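Local coordinates for VgrG protein (Vibrio cholerae, PDB 4DTH) that binds ATP and magnesium ions and, as the actin cross-linking domain of a VgrG toxin, probably cross-links actin, at residues Val177-Lys182 with Pro190-Leu195; Ala198-Lys203 with Asn273-Leu278; Thr120-Ser125 with Ile151-Gly156. All coordinates share one frame; numbering follows the deposited sequence.

Contact 1 of 3, residues Val177-Lys182 with Pro190-Leu195; sequences VGVAAK and PELRLL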
loop_
_atom_site.group_PDB
_atom_site.type_symbol
_atom_site.label_atom_id
_atom_site.label_comp_id
_atom_site.label_asym_id
_atom_site.label_seq_id
_atom_site.Cartn_x
_atom_site.Cartn_y
_atom_site.Cartn_z
ATOM N N VAL A 177 1.308 4.792 -5.838
ATOM C CA VAL A 177 1.627 5.121 -7.226
ATOM C C VAL A 177 2.407 3.962 -7.836
ATOM O O VAL A 177 3.362 3.477 -7.228
ATOM C CB VAL A 177 2.405 6.472 -7.319
ATOM C CG1 VAL A 177 3.000 6.709 -8.714
ATOM C CG2 VAL A 177 1.527 7.650 -6.894
ATOM N N GLY A 178 2.005 3.551 -9.036
ATOM C CA GLY A 178 2.699 2.515 -9.787
ATOM C C GLY A 178 3.334 3.105 -11.025
ATOM O O GLY A 178 2.672 3.848 -11.749
ATOM N N VAL A 179 4.628 2.823 -11.259
ATOM C CA VAL A 179 5.372 3.308 -12.442
ATOM C C VAL A 179 6.134 2.162 -13.096
ATOM O O VAL A 179 6.427 1.174 -12.417
ATOM C CB VAL A 179 6.343 4.485 -12.107
ATOM C CG1 VAL A 179 5.587 5.730 -11.660
ATOM C CG2 VAL A 179 7.407 4.078 -11.079
ATOM N N ALA A 180 6.527 2.313 -14.387
ATOM C CA ALA A 180 7.369 1.323 -15.065
ATOM C C ALA A 180 8.698 1.283 -14.290
ATOM O O ALA A 180 9.242 2.345 -13.955
ATOM C CB ALA A 180 7.633 1.748 -16.508
ATOM N N ALA A 181 9.172 0.069 -13.940
ATOM C CA ALA A 181 10.415 -0.113 -13.183
ATOM C C ALA A 181 11.611 0.502 -13.921
ATOM O O ALA A 181 12.457 1.129 -13.282
ATOM C CB ALA A 181 10.663 -1.585 -12.902
ATOM N N LYS A 182 11.611 0.421 -15.269
ATOM C CA LYS A 182 12.666 0.992 -16.107
ATOM C C LYS A 182 12.719 2.532 -16.055
ATOM O O LYS A 182 13.702 3.131 -16.499
ATOM C CB LYS A 182 12.569 0.470 -17.551
ATOM C CG LYS A 182 11.368 0.991 -18.328
ATOM C CD LYS A 182 11.421 0.558 -19.780
ATOM C CE LYS A 182 10.327 1.233 -20.556
ATOM N NZ LYS A 182 10.141 0.644 -21.904
ATOM N N PRO A 190 6.505 13.853 -14.053
ATOM C CA PRO A 190 6.348 14.431 -12.705
ATOM C C PRO A 190 6.190 13.375 -11.600
ATOM O O PRO A 190 6.688 13.606 -10.498
ATOM C CB PRO A 190 5.099 15.313 -12.835
ATOM C CG PRO A 190 4.989 15.598 -14.303
ATOM C CD PRO A 190 5.420 14.318 -14.946
ATOM N N GLU A 191 5.532 12.219 -11.891
ATOM C CA GLU A 191 5.343 11.123 -10.907
ATOM C C GLU A 191 6.708 10.542 -10.560
ATOM O O GLU A 191 6.981 10.270 -9.390
ATOM C CB GLU A 191 4.491 9.943 -11.438
ATOM C CG GLU A 191 3.277 10.273 -12.261
ATOM C CD GLU A 191 3.590 10.508 -13.714
ATOM O OE1 GLU A 191 3.640 9.532 -14.497
ATOM O OE2 GLU A 191 3.837 11.681 -14.054
ATOM N N LEU A 192 7.548 10.315 -11.593
ATOM C CA LEU A 192 8.887 9.750 -11.402
ATOM C C LEU A 192 9.760 10.664 -10.564
ATOM O O LEU A 192 10.431 10.185 -9.657
ATOM C CB LEU A 192 9.562 9.414 -12.741
ATOM C CG LEU A 192 9.089 8.122 -13.414
ATOM C CD1 LEU A 192 9.593 8.045 -14.845
ATOM C CD2 LEU A 192 9.524 6.872 -12.621
ATOM N N ARG A 193 9.689 11.983 -10.817
ATOM C CA ARG A 193 10.458 12.982 -10.069
ATOM C C ARG A 193 10.002 13.051 -8.614
ATOM O O ARG A 193 10.842 13.173 -7.720
ATOM C CB ARG A 193 10.392 14.353 -10.754
ATOM C CG ARG A 193 11.082 14.326 -12.112
ATOM C CD ARG A 193 11.310 15.704 -12.688
ATOM N NE ARG A 193 10.062 16.350 -13.107
ATOM C CZ ARG A 193 9.494 16.210 -14.298
ATOM N NH1 ARG A 193 10.046 15.430 -15.216
ATOM N NH2 ARG A 193 8.365 16.847 -14.580
ATOM N N LEU A 194 8.668 12.911 -8.379
ATOM C CA LEU A 194 8.110 12.886 -7.030
ATOM C C LEU A 194 8.664 11.653 -6.270
ATOM O O LEU A 194 9.095 11.777 -5.123
ATOM C CB LEU A 194 6.565 12.845 -7.092
ATOM C CG LEU A 194 5.829 12.807 -5.757
ATOM C CD1 LEU A 194 6.053 14.093 -4.958
ATOM C CD2 LEU A 194 4.337 12.566 -5.968
ATOM N N LEU A 195 8.679 10.477 -6.933
ATOM C CA LEU A 195 9.185 9.234 -6.330
ATOM C C LEU A 195 10.680 9.299 -6.064
ATOM O O LEU A 195 11.139 8.831 -5.020
ATOM C CB LEU A 195 8.862 8.022 -7.211
ATOM C CG LEU A 195 7.380 7.647 -7.324
ATOM C CD1 LEU A 195 7.190 6.634 -8.396
ATOM C CD2 LEU A 195 6.814 7.152 -5.989
#
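Val179 overlaps Leu195 end on, with both of its methyls closing on a single one: CG1 and CG2 each lie 3.7 Å from Leu195 CD1. The first torsion of Val179 (chi1 -65°) places CG1 beside the backbone N and CG2 between N and the carbonyl carbon, a fork that straddles the leucine methyl. CG2 has a second neighbour, Leu192 CD2 at 3.8 Å, whose side chain comes in at a slant, its tip nearer the strand than its CB direction suggests. Two residues earlier on the strand, Val177 CG1 sits 4.2 Å from Leu195 CD1, so that methyl is shared by two valines. Helix 190-195 runs across strand 177-180 at 108°, their axes 9.6 Å apart. The strand is held by backbone bonds on both edges, Val177 and Val179 to Phe350 and Ile348, Gly178 to Ser24; Gly178 also touches the bound ATP. Glu191 lends CB to the margin of the patch, while its OE1 is hydrogen-bonded to Ser23 OG. With methyl groups making the closest approaches, the helix is held on the strand by apolar burial and shape fit, without a polar link between the segments.

Contact 2 of 3, residues Ala198-Lys203 with Asn273-Leu278; sequences APWYQK and NAWEIL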
loop_
_atom_site.group_PDB
_atom_site.type_symbol
_atom_site.label_atom_id
_atom_site.label_comp_id
_atom_site.label_asym_id
_atom_site.label_seq_id
_atom_site.Cartn_x
_atom_site.Cartn_y
_atom_site.Cartn_z
ATOM N N ALA A 198 12.150 10.759 -2.792
ATOM C CA ALA A 198 12.117 9.984 -1.540
ATOM C C ALA A 198 13.483 10.146 -0.849
ATOM O O ALA A 198 14.510 10.093 -1.535
ATOM C CB ALA A 198 11.842 8.516 -1.825
ATOM N N PRO A 199 13.514 10.451 0.469
ATOM C CA PRO A 199 14.813 10.704 1.136
ATOM C C PRO A 199 15.805 9.551 1.050
ATOM O O PRO A 199 17.014 9.783 0.978
ATOM C CB PRO A 199 14.426 10.997 2.588
ATOM C CG PRO A 199 12.992 11.353 2.551
ATOM C CD PRO A 199 12.384 10.604 1.407
ATOM N N TRP A 200 15.288 8.310 1.026
ATOM C CA TRP A 200 16.120 7.110 0.941
ATOM C C TRP A 200 16.755 6.904 -0.425
ATOM O O TRP A 200 17.733 6.168 -0.518
ATOM C CB TRP A 200 15.330 5.864 1.366
ATOM C CG TRP A 200 14.054 5.641 0.606
ATOM C CD1 TRP A 200 12.794 5.975 1.007
ATOM C CD2 TRP A 200 13.917 5.013 -0.678
ATOM N NE1 TRP A 200 11.878 5.602 0.051
ATOM C CE2 TRP A 200 12.540 5.017 -0.999
ATOM C CE3 TRP A 200 14.824 4.448 -1.594
ATOM C CZ2 TRP A 200 12.050 4.487 -2.201
ATOM C CZ3 TRP A 200 14.337 3.927 -2.783
ATOM C CH2 TRP A 200 12.967 3.952 -3.080
ATOM N N TYR A 201 16.179 7.494 -1.491
ATOM C CA TYR A 201 16.729 7.316 -2.833
ATOM C C TYR A 201 17.962 8.176 -3.050
ATOM O O TYR A 201 17.890 9.402 -2.934
ATOM C CB TYR A 201 15.682 7.559 -3.932
ATOM C CG TYR A 201 16.233 7.346 -5.327
ATOM C CD1 TYR A 201 16.641 6.083 -5.754
ATOM C CD2 TYR A 201 16.365 8.408 -6.213
ATOM C CE1 TYR A 201 17.151 5.884 -7.038
ATOM C CE2 TYR A 201 16.857 8.218 -7.503
ATOM C CZ TYR A 201 17.252 6.955 -7.910
ATOM O OH TYR A 201 17.765 6.779 -9.169
ATOM N N GLN A 202 19.086 7.528 -3.378
ATOM C CA GLN A 202 20.364 8.213 -3.583
ATOM C C GLN A 202 20.725 8.272 -5.052
ATOM O O GLN A 202 21.371 7.366 -5.587
ATOM C CB GLN A 202 21.466 7.564 -2.735
ATOM C CG GLN A 202 21.097 7.493 -1.258
ATOM C CD GLN A 202 22.257 7.038 -0.418
ATOM O OE1 GLN A 202 23.353 7.594 -0.490
ATOM N NE2 GLN A 202 22.030 6.046 0.429
ATOM N N LYS A 203 20.279 9.339 -5.721
ATOM C CA LYS A 203 20.531 9.504 -7.143
ATOM C C LYS A 203 22.023 9.508 -7.537
ATOM O O LYS A 203 22.351 9.100 -8.653
ATOM C CB LYS A 203 19.791 10.717 -7.679
ATOM C CG LYS A 203 19.796 10.778 -9.185
ATOM C CD LYS A 203 18.393 10.983 -9.735
ATOM C CE LYS A 203 18.445 11.541 -11.135
ATOM N NZ LYS A 203 19.113 12.864 -11.215
ATOM N N ASN A 273 6.517 4.182 8.290
ATOM C CA ASN A 273 6.476 5.647 8.285
ATOM C C ASN A 273 7.845 6.262 8.019
ATOM O O ASN A 273 7.931 7.269 7.320
ATOM C CB ASN A 273 5.882 6.181 9.587
ATOM C CG ASN A 273 4.388 5.975 9.683
ATOM O OD1 ASN A 273 3.715 5.635 8.702
ATOM N ND2 ASN A 273 3.840 6.144 10.875
ATOM N N ALA A 274 8.915 5.627 8.534
ATOM C CA ALA A 274 10.287 6.094 8.340
ATOM C C ALA A 274 10.726 6.080 6.869
ATOM O O ALA A 274 11.573 6.884 6.498
ATOM C CB ALA A 274 11.248 5.294 9.196
ATOM N N TRP A 275 10.142 5.198 6.022
ATOM C CA TRP A 275 10.444 5.184 4.588
ATOM C C TRP A 275 9.869 6.446 3.912
ATOM O O TRP A 275 10.458 6.930 2.943
ATOM C CB TRP A 275 9.835 3.950 3.899
ATOM C CG TRP A 275 10.603 2.685 4.126
ATOM C CD1 TRP A 275 10.400 1.771 5.115
ATOM C CD2 TRP A 275 11.662 2.168 3.308
ATOM N NE1 TRP A 275 11.257 0.708 4.960
ATOM C CE2 TRP A 275 12.076 0.946 3.887
ATOM C CE3 TRP A 275 12.343 2.645 2.172
ATOM C CZ2 TRP A 275 13.135 0.191 3.370
ATOM C CZ3 TRP A 275 13.376 1.881 1.643
ATOM C CH2 TRP A 275 13.764 0.670 2.238
ATOM N N GLU A 276 8.695 6.939 4.403
ATOM C CA GLU A 276 7.898 8.085 3.893
ATOM C C GLU A 276 7.197 7.687 2.588
ATOM O O GLU A 276 5.968 7.714 2.504
ATOM C CB GLU A 276 8.731 9.368 3.724
ATOM C CG GLU A 276 9.293 9.892 5.039
ATOM C CD GLU A 276 10.089 11.178 4.929
ATOM O OE1 GLU A 276 10.956 11.402 5.803
ATOM O OE2 GLU A 276 9.862 11.954 3.973
ATOM N N ILE A 277 7.989 7.314 1.582
ATOM C CA ILE A 277 7.546 6.766 0.308
ATOM C C ILE A 277 8.004 5.308 0.417
ATOM O O ILE A 277 9.196 4.999 0.297
ATOM C CB ILE A 277 8.125 7.526 -0.914
ATOM C CG1 ILE A 277 7.638 8.996 -0.905
ATOM C CG2 ILE A 277 7.724 6.820 -2.217
ATOM C CD1 ILE A 277 8.323 9.960 -1.907
ATOM N N LEU A 278 7.054 4.435 0.725
ATOM C CA LEU A 278 7.329 3.030 0.998
ATOM C C LEU A 278 7.303 2.129 -0.242
ATOM O O LEU A 278 6.243 1.965 -0.843
ATOM C CB LEU A 278 6.314 2.516 2.049
ATOM C CG LEU A 278 6.374 1.037 2.443
ATOM C CD1 LEU A 278 7.636 0.721 3.239
ATOM C CD2 LEU A 278 5.123 0.639 3.238
#
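A type I beta turn, Ala198 to Tyr201, meets the junction of helix 269-275 with the short strand 277-279. Trp200, on the turn, carries most of the contact; its chi1 of 55° sets CG between the backbone N and the carbonyl carbon, turning the indole toward the junction. Its NE1 gives a hydrogen bond to Ile277 O, 2.8 Å long with an N-H...O angle of 149°; the donor lies in the carbonyl plane, whereas the oxygen is tilted out of the indole plane. The same indole meets Trp275 O at its edge, CD1 to O being 3.2 Å, although NE1 is too badly angled for a second bond there.

The two tryptophans form a T-shaped pair in which the six-membered ring of Trp275 presents its edge to the five-membered ring of Trp200. Centroids are 4.9 Å apart and the planes meet at 76°, with Trp275 CE3 over the face, 3.6 Å from Trp200 CD1. Its own turn covers the opposite face toward the rim, through Ala198 CB and Tyr201 CB. Beside the indole, Ala198 CB packs on Ile277 CD1 at 3.8 Å, and at the exposed margin the Pro199 and Glu276 side chains cross at about a right angle, CG 3.5 Å from OE2.

Glu276 has a positive phi, and the weak bond from Ile277 N back to Trp275 O fits a classic gamma turn, which puts the carbonyls of Trp275 and Ile277 both within reach of one indole. Outside the segments, Lys237 of helix 221-245 touches both tryptophans, and Ile277 lies on Phe350 and Phe352. This helix-to-strand junction is closed by an edge-to-face tryptophan pair and an indole-to-carbonyl bond, which join it to the loop after helix 190-196.

Contact 3 of 3, residues Thr120-Ser125 with Ile151-Gly156; sequences THIDQS and IAAGNG. With SO4 (sulfate ion), chain G.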
loop_
_atom_site.group_PDB
_atom_site.type_symbol
_atom_site.label_atom_id
_atom_site.label_comp_id
_atom_site.label_asym_id
_atom_site.label_seq_id
_atom_site.Cartn_x
_atom_site.Cartn_y
_atom_site.Cartn_z
ATOM N N THR A 120 -26.568 7.748 7.240
ATOM C CA THR A 120 -27.980 7.370 7.359
ATOM C C THR A 120 -28.081 5.968 7.963
ATOM O O THR A 120 -28.921 5.750 8.829
ATOM C CB THR A 120 -28.671 7.479 5.980
ATOM O OG1 THR A 120 -28.594 8.837 5.559
ATOM C CG2 THR A 120 -30.134 7.043 6.006
ATOM N N HIS A 121 -27.201 5.035 7.529
ATOM C CA HIS A 121 -27.210 3.646 8.000
ATOM C C HIS A 121 -27.066 3.517 9.512
ATOM O O HIS A 121 -27.828 2.791 10.123
ATOM C CB HIS A 121 -26.138 2.808 7.278
ATOM C CG HIS A 121 -26.223 1.343 7.593
ATOM N ND1 HIS A 121 -27.071 0.504 6.894
ATOM C CD2 HIS A 121 -25.566 0.615 8.532
ATOM C CE1 HIS A 121 -26.889 -0.703 7.403
ATOM N NE2 HIS A 121 -26.000 -0.688 8.396
ATOM N N ILE A 122 -26.132 4.235 10.125
ATOM C CA ILE A 122 -25.956 4.171 11.588
ATOM C C ILE A 122 -27.089 4.886 12.359
ATOM O O ILE A 122 -27.263 4.674 13.564
ATOM C CB ILE A 122 -24.558 4.650 12.030
ATOM C CG1 ILE A 122 -24.323 6.138 11.638
ATOM C CG2 ILE A 122 -23.460 3.703 11.513
ATOM C CD1 ILE A 122 -23.161 6.874 12.409
ATOM N N ASP A 123 -27.853 5.729 11.655
ATOM C CA ASP A 123 -28.967 6.434 12.271
ATOM C C ASP A 123 -30.202 5.556 12.329
ATOM O O ASP A 123 -30.906 5.575 13.327
ATOM C CB ASP A 123 -29.264 7.742 11.528
ATOM C CG ASP A 123 -30.207 8.653 12.285
ATOM O OD1 ASP A 123 -29.899 8.993 13.457
ATOM O OD2 ASP A 123 -31.251 9.012 11.723
ATOM N N GLN A 124 -30.466 4.779 11.270
ATOM C CA GLN A 124 -31.688 3.981 11.245
ATOM C C GLN A 124 -31.535 2.474 11.200
ATOM O O GLN A 124 -32.525 1.756 11.357
ATOM C CB GLN A 124 -32.565 4.451 10.102
ATOM C CG GLN A 124 -31.958 4.236 8.743
ATOM C CD GLN A 124 -32.690 5.029 7.710
ATOM O OE1 GLN A 124 -33.078 6.186 7.930
ATOM N NE2 GLN A 124 -32.866 4.426 6.544
ATOM N N SER A 125 -30.317 2.004 10.939
ATOM C CA SER A 125 -30.033 0.586 10.848
ATOM C C SER A 125 -28.768 0.259 11.632
ATOM O O SER A 125 -27.971 -0.555 11.190
ATOM C CB SER A 125 -29.909 0.169 9.385
ATOM O OG SER A 125 -31.155 0.350 8.733
ATOM N N ILE A 151 -22.588 -3.014 10.688
ATOM C CA ILE A 151 -22.011 -1.668 10.726
ATOM C C ILE A 151 -22.593 -1.007 11.968
ATOM O O ILE A 151 -23.816 -1.017 12.148
ATOM C CB ILE A 151 -22.347 -0.859 9.433
ATOM C CG1 ILE A 151 -21.782 -1.536 8.157
ATOM C CG2 ILE A 151 -21.894 0.623 9.562
ATOM C CD1 ILE A 151 -20.207 -1.619 8.068
ATOM N N ALA A 152 -21.735 -0.407 12.800
ATOM C CA ALA A 152 -22.181 0.258 14.021
ATOM C C ALA A 152 -21.482 1.585 14.235
ATOM O O ALA A 152 -20.292 1.714 13.954
ATOM C CB ALA A 152 -21.985 -0.642 15.226
ATOM N N ALA A 153 -22.226 2.568 14.751
ATOM C CA ALA A 153 -21.729 3.915 15.034
ATOM C C ALA A 153 -20.648 3.917 16.095
ATOM O O ALA A 153 -20.651 3.068 16.993
ATOM C CB ALA A 153 -22.876 4.781 15.504
ATOM N N GLY A 154 -19.744 4.887 15.987
ATOM C CA GLY A 154 -18.662 5.078 16.942
ATOM C C GLY A 154 -17.778 3.858 17.052
ATOM O O GLY A 154 -17.303 3.344 16.037
ATOM N N ASN A 155 -17.593 3.365 18.280
ATOM C CA ASN A 155 -16.778 2.177 18.488
ATOM C C ASN A 155 -17.611 0.874 18.573
ATOM O O ASN A 155 -17.069 -0.195 18.843
ATOM C CB ASN A 155 -15.785 2.387 19.651
ATOM C CG ASN A 155 -14.735 3.435 19.315
ATOM O OD1 ASN A 155 -13.940 3.284 18.374
ATOM N ND2 ASN A 155 -14.732 4.537 20.050
ATOM N N GLY A 156 -18.904 0.976 18.253
ATOM C CA GLY A 156 -19.822 -0.160 18.214
ATOM C C GLY A 156 -20.194 -0.808 19.536
ATOM O O GLY A 156 -20.665 -1.951 19.546
HETATM S S SO4 G . -19.434 3.663 21.253
HETATM O O1 SO4 G . -19.781 4.156 22.599
HETATM O O2 SO4 G . -18.843 4.780 20.475
HETATM O O3 SO4 G . -18.463 2.566 21.377
HETATM O O4 SO4 G . -20.655 3.141 20.598
#
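Ile122, near the end of helix 101-124, lies against strand 151-153. Its CB lies 3.9 Å from Ala153 CB. At the branch, CG2 faces the strand backbone, 3.6 Å from Ala153 N, and is also 4.0 Å from Ile151 CG2. The other arm is set by a chi1 of 62°, which puts CG1 between the backbone N and the carbonyl carbon; its tip, CD1, ends 3.7 Å from Ala153 CB. CB and CD1 of the isoleucine thus both meet the alanine methyl from the same side, and with so short a side chain opposite Ile122, the CA atoms of Ile122 and Ala153 are 5.5 Å apart. Ala153 N, overlain by CG2, is satisfied by Asn126 OD1, from the loop that follows the helix.

One residue earlier, His121 crosses Ile151 at about a right angle. Its CD2 is 3.7 Å from Ile151 CB, with the imidazole lying obliquely to that carbon. Ser125 CB covers one ring face near the rim, and a bond from NE2 to Gln128 O fixes the ring's rotation. Ile151 bonds through its backbone to His127 and Gln128, so the same loop that grips the ring also runs alongside the strand.

Beyond Ala153 the strand ends in a type II' turn whose second residue, Gly154, has the positive phi that favours glycine. After it, Asn155 N gives a nearly straight hydrogen bond to sulfate O2, 2.9 Å and 176°; Ile157 N and Ser158 N also bond this ion, which probably came from the crystallisation liquor. Backbone amides thus gather round an anion. Helix and strand axes pass 7.7 Å apart at 80°: the end of helix 101-124 packed nearly at right angles across strand 150-153 of an alpha-beta domain, followed by a glycine-bearing II' turn.

How the contacts relate
Along the chain the order is contact 3, contact 1, contact 2, none overlapping the next. Contacts 1 and 2 are neighbours, their centres 13 Å apart, and they touch: Ile277 CG2 packs 3.9 Å from Leu195 CD2, so the apolar layer over strand 173-180 continues to strand 277-279, both paired with strand 343-352. Contact 3 lies across the chain's centre, about 40 Å between centres from contact 1 and 39 Å from contact 2, where strand 150-153 pairs with strand 34-38. The ATP lies near contacts 1 and 2, about 6 Å from the Val177 side chain and 11 Å from that of Trp275. Both thus lie nearer the nucleotide; contact 3 packs helix 101-124 on distant strand 150-153.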